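Local coordinates for protein virulence factor (Pectobacterium carotovorum, PDB 2W3Y) that acts as a virulence factor of this Drosophila pathogen, is S-palmitoylated and binds to lipid vesicles, at residues Y166-A171 with T196-E201; S37-V42 with S84-Y89; D31-L36 with A76-K81. All coordinates share one frame; numbering follows the deposited sequence.

Contact 1: Y166-A171 with T196-E201. With PLM (palmitic acid), chain C.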
loop_
_atom_site.group_PDB
_atom_site.type_symbol
_atom_site.label_atom_id
_atom_site.label_comp_id
_atom_site.label_asym_id
_atom_site.label_seq_id
_atom_site.Cartn_x
_atom_site.Cartn_y
_atom_site.Cartn_z
ATOM N N TYR A 166 -5.312 -15.287 10.104
ATOM C CA TYR A 166 -5.815 -13.910 10.062
ATOM C C TYR A 166 -5.213 -13.180 8.835
ATOM O O TYR A 166 -4.001 -12.926 8.762
ATOM C CB TYR A 166 -5.483 -13.177 11.376
ATOM C CG TYR A 166 -6.096 -11.793 11.503
ATOM C CD1 TYR A 166 -7.400 -11.620 12.010
ATOM C CD2 TYR A 166 -5.381 -10.651 11.090
ATOM C CE1 TYR A 166 -7.960 -10.337 12.115
ATOM C CE2 TYR A 166 -5.927 -9.384 11.210
ATOM C CZ TYR A 166 -7.204 -9.231 11.709
ATOM O OH TYR A 166 -7.724 -7.955 11.799
ATOM N N ASN A 167 -6.066 -12.876 7.863
ATOM C CA ASN A 167 -5.623 -12.233 6.612
ATOM C C ASN A 167 -5.149 -10.792 6.806
ATOM O O ASN A 167 -5.786 -10.025 7.529
ATOM C CB ASN A 167 -6.727 -12.272 5.552
ATOM C CG ASN A 167 -7.007 -13.692 5.049
ATOM O OD1 ASN A 167 -6.089 -14.460 4.791
ATOM N ND2 ASN A 167 -8.280 -14.032 4.915
ATOM N N TYR A 168 -4.053 -10.442 6.136
ATOM C CA TYR A 168 -3.331 -9.187 6.391
ATOM C C TYR A 168 -2.744 -8.641 5.095
ATOM O O TYR A 168 -1.866 -9.267 4.481
ATOM C CB TYR A 168 -2.240 -9.414 7.441
ATOM C CG TYR A 168 -1.469 -8.183 7.925
ATOM C CD1 TYR A 168 -2.132 -7.057 8.445
ATOM C CD2 TYR A 168 -0.074 -8.180 7.913
ATOM C CE1 TYR A 168 -1.401 -5.930 8.910
ATOM C CE2 TYR A 168 0.662 -7.084 8.387
ATOM C CZ TYR A 168 -0.012 -5.958 8.878
ATOM O OH TYR A 168 0.730 -4.883 9.357
ATOM N N LEU A 169 -3.250 -7.476 4.682
ATOM C CA LEU A 169 -2.898 -6.845 3.408
ATOM C C LEU A 169 -2.303 -5.442 3.632
ATOM O O LEU A 169 -2.705 -4.741 4.556
ATOM C CB LEU A 169 -4.143 -6.750 2.490
ATOM C CG LEU A 169 -4.958 -8.004 2.104
ATOM C CD1 LEU A 169 -5.975 -8.396 3.178
ATOM C CD2 LEU A 169 -5.698 -7.813 0.767
ATOM N N TYR A 170 -1.318 -5.082 2.809
ATOM C CA TYR A 170 -0.827 -3.722 2.671
ATOM C C TYR A 170 -1.343 -3.180 1.343
ATOM O O TYR A 170 -1.066 -3.751 0.292
ATOM C CB TYR A 170 0.708 -3.662 2.696
ATOM C CG TYR A 170 1.277 -3.553 4.086
ATOM C CD1 TYR A 170 1.003 -4.538 5.024
ATOM C CD2 TYR A 170 2.072 -2.455 4.481
ATOM C CE1 TYR A 170 1.493 -4.465 6.307
ATOM C CE2 TYR A 170 2.577 -2.374 5.795
ATOM C CZ TYR A 170 2.260 -3.400 6.697
ATOM O OH TYR A 170 2.706 -3.421 8.005
ATOM N N ALA A 171 -2.124 -2.099 1.417
ATOM C CA ALA A 171 -2.612 -1.375 0.243
ATOM C C ALA A 171 -1.976 0.014 0.322
ATOM O O ALA A 171 -2.402 0.858 1.117
ATOM C CB ALA A 171 -4.112 -1.291 0.259
ATOM N N THR A 196 -0.669 -11.205 2.803
ATOM C CA THR A 196 -0.189 -12.359 3.581
ATOM C C THR A 196 -1.251 -12.737 4.626
ATOM O O THR A 196 -2.423 -12.347 4.502
ATOM C CB THR A 196 1.270 -12.114 4.163
ATOM O OG1 THR A 196 1.878 -13.349 4.603
ATOM C CG2 THR A 196 1.294 -11.054 5.298
ATOM N N HIS A 197 -0.862 -13.531 5.617
ATOM C CA HIS A 197 -1.731 -13.881 6.730
ATOM C C HIS A 197 -0.839 -14.216 7.925
ATOM O O HIS A 197 0.364 -14.451 7.748
ATOM C CB HIS A 197 -2.653 -15.075 6.389
ATOM C CG HIS A 197 -1.906 -16.305 5.964
ATOM N ND1 HIS A 197 -1.592 -17.324 6.836
ATOM C CD2 HIS A 197 -1.360 -16.649 4.776
ATOM C CE1 HIS A 197 -0.918 -18.261 6.196
ATOM N NE2 HIS A 197 -0.763 -17.874 4.944
ATOM N N PHE A 198 -1.431 -14.217 9.121
ATOM C CA PHE A 198 -0.762 -14.692 10.323
ATOM C C PHE A 198 -1.372 -16.042 10.674
ATOM O O PHE A 198 -2.571 -16.132 10.899
ATOM C CB PHE A 198 -1.000 -13.757 11.519
ATOM C CG PHE A 198 -0.307 -12.430 11.436
ATOM C CD1 PHE A 198 0.882 -12.205 12.144
ATOM C CD2 PHE A 198 -0.866 -11.377 10.701
ATOM C CE1 PHE A 198 1.532 -10.960 12.104
ATOM C CE2 PHE A 198 -0.230 -10.113 10.660
ATOM C CZ PHE A 198 0.979 -9.912 11.355
ATOM N N LYS A 199 -0.538 -17.071 10.730
ATOM C CA LYS A 199 -0.907 -18.375 11.292
ATOM C C LYS A 199 -0.943 -18.272 12.826
ATOM O O LYS A 199 -0.340 -17.368 13.406
ATOM C CB LYS A 199 0.131 -19.439 10.879
ATOM C CG LYS A 199 0.313 -19.633 9.379
ATOM C CD LYS A 199 1.068 -20.943 9.093
ATOM C CE LYS A 199 1.964 -20.837 7.884
ATOM N NZ LYS A 199 1.240 -20.405 6.663
ATOM N N GLN A 200 -1.641 -19.196 13.489
ATOM C CA GLN A 200 -1.772 -19.124 14.953
ATOM C C GLN A 200 -0.442 -18.852 15.675
ATOM O O GLN A 200 -0.368 -17.973 16.525
ATOM C CB GLN A 200 -2.432 -20.395 15.530
ATOM C CG GLN A 200 -2.694 -20.299 17.042
ATOM C CD GLN A 200 -3.573 -19.112 17.401
ATOM O OE1 GLN A 200 -4.586 -18.867 16.752
ATOM N NE2 GLN A 200 -3.184 -18.364 18.428
ATOM N N GLU A 201 0.608 -19.587 15.297
ATOM C CA GLU A 201 1.918 -19.513 15.965
ATOM C C GLU A 201 2.663 -18.194 15.685
ATOM O O GLU A 201 3.628 -17.857 16.368
ATOM C CB GLU A 201 2.774 -20.734 15.604
ATOM C CG GLU A 201 3.166 -20.824 14.112
ATOM C CD GLU A 201 4.159 -21.941 13.801
ATOM O OE1 GLU A 201 3.773 -23.141 13.862
ATOM O OE2 GLU A 201 5.332 -21.616 13.471
HETATM C C1 PLM C . 4.507 -4.373 16.530
HETATM O O2 PLM C . 4.268 -4.628 17.740
HETATM C C2 PLM C . 4.215 -5.412 15.454
HETATM C C3 PLM C . 3.031 -5.051 14.560
HETATM C C4 PLM C . 2.724 -6.120 13.509
HETATM C C5 PLM C . 3.690 -6.085 12.325
HETATM C C6 PLM C . 3.800 -7.435 11.616
HETATM C C7 PLM C . 4.410 -7.282 10.224
HETATM C C8 PLM C . 5.145 -8.538 9.743
HETATM C C9 PLM C . 4.335 -9.211 8.635
HETATM C CA PLM C . 4.988 -9.150 7.259
HETATM C CB PLM C . 4.187 -8.281 6.296
HETATM C CC PLM C . 5.091 -7.740 5.199
HETATM C CD PLM C . 4.787 -6.285 4.873
HETATM C CE PLM C . 4.396 -6.152 3.409
HETATM C CF PLM C . 4.522 -4.715 2.922
#
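Tyr168 and Phe198 meet on the palmitate-facing side of the sheet, where Phe198 CE2 sits over one face of the tyrosine ring, 3.4 Å from Tyr168 CD2. The two rings lean together obliquely, their planes 52° apart. At the edge of the same tyrosine ring lies the methyl of its strand partner, with Thr196 CG2 4.1 Å from Tyr168 CD2. The acyl chain completes this first shell. Its C6 comes to the rim of the phenylalanine, 3.8 Å from Phe198 CZ, while its terminal methyl CF rests over one face of the next tyrosine, 3.6 Å from Tyr170 CG.

Tyr170 OH donates to Tyr168 OH at 2.8 Å, which ties the two phenol ends together, and Tyr168 OH is also bonded to Gln43. With CG anti to its own backbone nitrogen (chi1 -175°), Tyr168 stands between Tyr170 and Phe198. Phe198 is further braced by Phe219, edge-to-face, and by Met159 of helix 142-159.

Behind the rings, the backbones run in antiparallel register. Tyr166 and Phe198 form one hydrogen-bonded pair, with Phe198 N to Tyr166 O at 2.9 Å; Tyr168 and Thr196 form the other, with Thr196 N to Tyr168 O at 2.8 Å. Between them Asn167 and His197 make a non-hydrogen-bonded pair whose side chains project from the other face. This is the open end of the beta hairpin of strands 166-179 and 185-198, and its aromatic face forms part of the wall of the palmitate site.

Contact 2: S37-V42 with S84-Y89; sequences SKDGAV and SNKEKY
Asp39 and Tyr89 both carry CG beside the backbone nitrogen (chi1 -67° and -54°), whereas Asn85 extends CG anti to its nitrogen (chi1 -166°); these choices direct the carboxylate, the phenol ring and the amide into the space where the turn meets the loop. Asp39 is gripped at both oxygens. Asn85 ND2 donates to Asp39 OD2 at 2.6 Å, a short and fairly straight bond, with the oxygen lying in the amide plane and being met on its anti side. Lys86, bent at its last torsion, brings NZ to Asp39 OD1 from above the carboxylate plane to form a salt bridge at 3.1 Å, and water 3 bridges the same two atoms. Water 2 joins the two backbones by donating to Asp39 O and Lys86 O.

Next to the charged group the Tyr89 ring lies against the strand start. Gly40 CA stands over its face, 4.1 Å from the ring centroid, in a CH-pi contact, and Gly40 O lies over that face toward the rim, 3.5 Å from Tyr89 CE1. With no side chain in the way, the Gly40 backbone packs directly on the ring. Val42 CG2 packs 3.7 Å from Tyr89 CE1, and Ser37 CB approaches the phenol oxygen, Tyr89 OH, at 3.3 Å. That hydroxyl is bonded to Pro34 O and also receives a hydrogen bond from water 1, which donates to Asn85 OD1 as well.

Ser37 OG accepts from Asp39 N at 2.8 Å, forming an ST turn within the type I beta turn from Ser37 to Gly40. The arrangement is thus a tight beta turn joining strands 36-37 and 40-49, docked on the loop between helices 57-81 and 91-105.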
loop_
_atom_site.group_PDB
_atom_site.type_symbol
_atom_site.label_atom_id
_atom_site.label_comp_id
_atom_site.label_asym_id
_atom_site.label_seq_id
_atom_site.Cartn_x
_atom_site.Cartn_y
_atom_site.Cartn_z
ATOM N N SER A 37 -10.613 -5.401 11.282
ATOM C CA SER A 37 -11.825 -6.190 11.414
ATOM C C SER A 37 -11.516 -7.536 12.045
ATOM O O SER A 37 -10.372 -8.003 12.012
ATOM C CB SER A 37 -12.425 -6.420 10.010
ATOM O OG SER A 37 -13.294 -7.526 10.000
ATOM N N LYS A 38 -12.533 -8.190 12.597
ATOM C CA LYS A 38 -12.316 -9.566 13.031
ATOM C C LYS A 38 -11.994 -10.524 11.857
ATOM O O LYS A 38 -11.355 -11.556 12.050
ATOM C CB LYS A 38 -13.462 -10.068 13.929
ATOM C CG LYS A 38 -14.840 -10.059 13.305
ATOM C CD LYS A 38 -15.892 -10.534 14.339
ATOM C CE LYS A 38 -15.574 -11.933 14.867
ATOM N NZ LYS A 38 -16.647 -12.440 15.754
ATOM N N ASP A 39 -12.404 -10.147 10.644
ATOM C CA ASP A 39 -12.155 -10.948 9.431
ATOM C C ASP A 39 -10.837 -10.680 8.702
ATOM O O ASP A 39 -10.516 -11.370 7.728
ATOM C CB ASP A 39 -13.342 -10.824 8.471
ATOM C CG ASP A 39 -14.612 -11.464 9.043
ATOM O OD1 ASP A 39 -14.481 -12.435 9.825
ATOM O OD2 ASP A 39 -15.724 -10.996 8.728
ATOM N N GLY A 40 -10.072 -9.693 9.187
ATOM C CA GLY A 40 -8.782 -9.354 8.608
ATOM C C GLY A 40 -8.495 -7.861 8.687
ATOM O O GLY A 40 -9.317 -7.079 9.158
ATOM N N ALA A 41 -7.314 -7.463 8.231
ATOM C CA ALA A 41 -6.932 -6.061 8.297
ATOM C C ALA A 41 -6.329 -5.634 6.956
ATOM O O ALA A 41 -5.687 -6.441 6.289
ATOM C CB ALA A 41 -5.922 -5.846 9.429
ATOM N N VAL A 42 -6.539 -4.377 6.574
ATOM C CA VAL A 42 -5.840 -3.769 5.440
ATOM C C VAL A 42 -5.105 -2.563 6.004
ATOM O O VAL A 42 -5.742 -1.668 6.552
ATOM C CB VAL A 42 -6.819 -3.239 4.345
ATOM C CG1 VAL A 42 -6.029 -2.704 3.151
ATOM C CG2 VAL A 42 -7.816 -4.306 3.930
ATOM N N SER A 84 -19.041 -11.408 0.578
ATOM C CA SER A 84 -19.191 -11.526 2.022
ATOM C C SER A 84 -18.101 -10.705 2.681
ATOM O O SER A 84 -17.097 -10.355 2.043
ATOM C CB SER A 84 -19.054 -12.986 2.469
ATOM O OG SER A 84 -17.748 -13.462 2.195
ATOM N N ASN A 85 -18.299 -10.399 3.956
ATOM C CA ASN A 85 -17.325 -9.606 4.709
ATOM C C ASN A 85 -15.942 -10.240 4.696
ATOM O O ASN A 85 -14.952 -9.553 4.468
ATOM C CB ASN A 85 -17.807 -9.343 6.140
ATOM C CG ASN A 85 -16.988 -8.263 6.830
ATOM O OD1 ASN A 85 -17.068 -7.096 6.479
ATOM N ND2 ASN A 85 -16.185 -8.660 7.785
ATOM N N LYS A 86 -15.878 -11.553 4.909
ATOM C CA LYS A 86 -14.603 -12.273 4.898
ATOM C C LYS A 86 -13.808 -12.075 3.595
ATOM O O LYS A 86 -12.588 -11.916 3.605
ATOM C CB LYS A 86 -14.845 -13.766 5.149
ATOM C CG LYS A 86 -15.155 -14.101 6.578
ATOM C CD LYS A 86 -15.340 -15.610 6.768
ATOM C CE LYS A 86 -16.000 -15.911 8.105
ATOM N NZ LYS A 86 -15.177 -15.383 9.218
ATOM N N GLU A 87 -14.532 -12.083 2.477
ATOM C CA GLU A 87 -13.946 -11.960 1.157
ATOM C C GLU A 87 -13.431 -10.561 0.815
ATOM O O GLU A 87 -12.622 -10.410 -0.115
ATOM C CB GLU A 87 -14.933 -12.469 0.102
ATOM C CG GLU A 87 -15.002 -13.995 0.055
ATOM C CD GLU A 87 -16.131 -14.494 -0.843
ATOM O OE1 GLU A 87 -15.869 -14.787 -2.036
ATOM O OE2 GLU A 87 -17.285 -14.563 -0.357
ATOM N N LYS A 88 -13.855 -9.542 1.566
ATOM C CA LYS A 88 -13.192 -8.211 1.468
ATOM C C LYS A 88 -11.676 -8.268 1.766
ATOM O O LYS A 88 -10.907 -7.413 1.313
ATOM C CB LYS A 88 -13.841 -7.176 2.406
ATOM C CG LYS A 88 -15.278 -6.849 2.097
ATOM C CD LYS A 88 -15.868 -5.963 3.202
ATOM C CE LYS A 88 -17.387 -5.997 3.215
ATOM N NZ LYS A 88 -17.979 -5.288 2.080
ATOM N N TYR A 89 -11.258 -9.275 2.526
ATOM C CA TYR A 89 -9.852 -9.460 2.885
ATOM C C TYR A 89 -9.179 -10.626 2.127
ATOM O O TYR A 89 -8.138 -11.122 2.541
ATOM C CB TYR A 89 -9.713 -9.593 4.416
ATOM C CG TYR A 89 -10.369 -8.424 5.131
ATOM C CD1 TYR A 89 -9.671 -7.232 5.336
ATOM C CD2 TYR A 89 -11.697 -8.503 5.559
ATOM C CE1 TYR A 89 -10.274 -6.150 5.976
ATOM C CE2 TYR A 89 -12.326 -7.417 6.183
ATOM C CZ TYR A 89 -11.589 -6.242 6.392
ATOM O OH TYR A 89 -12.200 -5.161 6.983
HETATM O O HOH W 1 -15.015 -5.544 7.787
HETATM O O HOH W 2 -10.894 -12.958 5.494
HETATM O O HOH W 3 -16.143 -13.637 11.514
#

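Contact 3: D31-L36 with A76-K81; sequences DIVPGL and AAVNKK
The last turns of helix 57-81 pack here against an irregular connection, residues 31-36, which leads from the N-terminal helix 9-18 into the first short strand of the sheet. Asn79 is directed toward this connection. With CG anti to the backbone nitrogen (chi1 -170°), its amide is set beside the Asp31-Val33 backbone: ND2 approaches the Asp31 side chain, 3.6 Å from Asp31 CB, while the oxygen is turned to the Ile32 and Val33 backbone and takes a hydrogen bond from Lys88.

Val33 packs on the helix through its CG2 branch, 3.6 Å from Asn79 N and 3.8 Å from Val78 CG1, and the Val33 and Asn79 side chains lie alongside each other, pointing opposite ways. Trp94 of helix 91-105 touches both valines, so the hydrophobic patch continues into the next helix. At the other end, Ile32 CG2 lies 4.2 Å from Ala76 CB, a looser contact.

The polar atoms are joined mainly through water 4. It donates to Asp31 O and to Ala76 O, each at 2.7 Å, and accepts from Asn79 ND2 at 3.2 Å, linking loop carbonyl, helix carbonyl and side-chain amide. Asp31 O also receives a CA-H...O contact from Ala76 CA at 3.3 Å. Just before the helical segment, Ser75 OG bonds to Val33 N.

The join therefore rests largely on apolar packing and a shared water, with the Ser75-Val33 bond alongside, and the Asn79 amide is divided between that water and the lysine ammonium.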
loop_
_atom_site.group_PDB
_atom_site.type_symbol
_atom_site.label_atom_id
_atom_site.label_comp_id
_atom_site.label_asym_id
_atom_site.label_seq_id
_atom_site.Cartn_x
_atom_site.Cartn_y
_atom_site.Cartn_z
ATOM N N ASP A 31 -17.894 3.410 -0.175
ATOM C CA ASP A 31 -17.282 2.835 1.035
ATOM C C ASP A 31 -16.039 2.009 0.692
ATOM O O ASP A 31 -16.009 1.333 -0.334
ATOM C CB ASP A 31 -18.285 1.952 1.775
ATOM C CG ASP A 31 -19.423 2.746 2.390
ATOM O OD1 ASP A 31 -19.258 3.968 2.597
ATOM O OD2 ASP A 31 -20.484 2.137 2.681
ATOM N N ILE A 32 -15.019 2.075 1.547
ATOM C CA ILE A 32 -13.807 1.274 1.353
ATOM C C ILE A 32 -13.770 0.134 2.349
ATOM O O ILE A 32 -14.575 0.096 3.284
ATOM C CB ILE A 32 -12.494 2.130 1.389
ATOM C CG1 ILE A 32 -12.246 2.716 2.792
ATOM C CG2 ILE A 32 -12.533 3.194 0.257
ATOM C CD1 ILE A 32 -10.825 3.282 3.006
ATOM N N VAL A 33 -12.861 -0.809 2.133
ATOM C CA VAL A 33 -12.749 -1.949 3.003
ATOM C C VAL A 33 -12.204 -1.459 4.353
ATOM O O VAL A 33 -11.175 -0.779 4.390
ATOM C CB VAL A 33 -11.858 -3.037 2.382
ATOM C CG1 VAL A 33 -11.558 -4.162 3.402
ATOM C CG2 VAL A 33 -12.503 -3.576 1.073
ATOM N N PRO A 34 -12.918 -1.764 5.453
ATOM C CA PRO A 34 -12.480 -1.292 6.780
ATOM C C PRO A 34 -11.076 -1.784 7.138
ATOM O O PRO A 34 -10.742 -2.956 6.908
ATOM C CB PRO A 34 -13.540 -1.876 7.726
ATOM C CG PRO A 34 -14.758 -2.018 6.834
ATOM C CD PRO A 34 -14.187 -2.504 5.538
ATOM N N GLY A 35 -10.267 -0.884 7.691
ATOM C CA GLY A 35 -8.853 -1.161 7.941
ATOM C C GLY A 35 -8.615 -2.273 8.944
ATOM O O GLY A 35 -7.653 -3.020 8.822
ATOM N N LEU A 36 -9.480 -2.377 9.949
ATOM C CA LEU A 36 -9.294 -3.391 10.968
ATOM C C LEU A 36 -10.613 -4.072 11.332
ATOM O O LEU A 36 -11.588 -3.414 11.679
ATOM C CB LEU A 36 -8.602 -2.792 12.201
ATOM C CG LEU A 36 -8.390 -3.662 13.445
ATOM C CD1 LEU A 36 -7.451 -4.823 13.132
ATOM C CD2 LEU A 36 -7.857 -2.826 14.597
ATOM N N ALA A 76 -12.554 0.440 -2.762
ATOM C CA ALA A 76 -14.009 0.580 -2.913
ATOM C C ALA A 76 -14.635 -0.457 -3.866
ATOM O O ALA A 76 -15.712 -1.001 -3.564
ATOM C CB ALA A 76 -14.381 2.010 -3.302
ATOM N N ALA A 77 -13.938 -0.754 -4.967
ATOM C CA ALA A 77 -14.315 -1.834 -5.901
ATOM C C ALA A 77 -14.345 -3.206 -5.220
ATOM O O ALA A 77 -15.299 -3.972 -5.385
ATOM C CB ALA A 77 -13.361 -1.859 -7.102
ATOM N N VAL A 78 -13.309 -3.491 -4.432
ATOM C CA VAL A 78 -13.202 -4.728 -3.658
ATOM C C VAL A 78 -14.350 -4.868 -2.665
ATOM O O VAL A 78 -14.969 -5.924 -2.594
ATOM C CB VAL A 78 -11.847 -4.826 -2.887
ATOM C CG1 VAL A 78 -11.912 -5.940 -1.819
ATOM C CG2 VAL A 78 -10.705 -5.065 -3.855
ATOM N N ASN A 79 -14.600 -3.800 -1.902
ATOM C CA ASN A 79 -15.679 -3.729 -0.928
ATOM C C ASN A 79 -17.059 -4.052 -1.517
ATOM O O ASN A 79 -17.843 -4.815 -0.928
ATOM C CB ASN A 79 -15.718 -2.337 -0.302
ATOM C CG ASN A 79 -16.661 -2.264 0.879
ATOM O OD1 ASN A 79 -16.453 -2.925 1.892
ATOM N ND2 ASN A 79 -17.714 -1.465 0.748
ATOM N N LYS A 80 -17.330 -3.457 -2.672
ATOM C CA LYS A 80 -18.525 -3.741 -3.451
ATOM C C LYS A 80 -18.515 -5.165 -4.034
ATOM O O LYS A 80 -19.497 -5.901 -3.896
ATOM C CB LYS A 80 -18.686 -2.698 -4.570
ATOM C CG LYS A 80 -20.028 -2.761 -5.319
ATOM C CD LYS A 80 -21.226 -2.784 -4.361
ATOM C CE LYS A 80 -22.535 -2.978 -5.115
ATOM N NZ LYS A 80 -22.901 -1.766 -5.907
ATOM N N LYS A 81 -17.407 -5.555 -4.655
ATOM C CA LYS A 81 -17.318 -6.851 -5.343
ATOM C C LYS A 81 -17.366 -8.054 -4.404
ATOM O O LYS A 81 -17.913 -9.091 -4.774
ATOM C CB LYS A 81 -16.069 -6.904 -6.242
ATOM C CG LYS A 81 -15.867 -8.191 -7.060
ATOM C CD LYS A 81 -14.734 -8.019 -8.067
ATOM C CE LYS A 81 -14.337 -9.346 -8.736
ATOM N NZ LYS A 81 -15.467 -9.923 -9.521
HETATM O O HOH W 4 -17.715 0.113 -2.080
#

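Overall arrangement
The three contacts lie in a row, with contact 2 in the middle and touching both others. Contacts 2 and 3 have centres about 9 Å apart, contacts 1 and 2 about 11 Å, and contacts 1 and 3 about 17 Å. In sequence, the segments of contacts 3 and 2 alternate, both closing before contact 1 opens. Contacts 1 and 2 share the mixed sheet, where strand 40-49 runs parallel to strand 166-179; Asn167 O and Ala41 N are probably hydrogen-bonded between them. Helix 57-81 and its following loop join contacts 3 and 2. Together they connect the hairpin that lines the palmitate site, through strand 40-49, to helix 57-81.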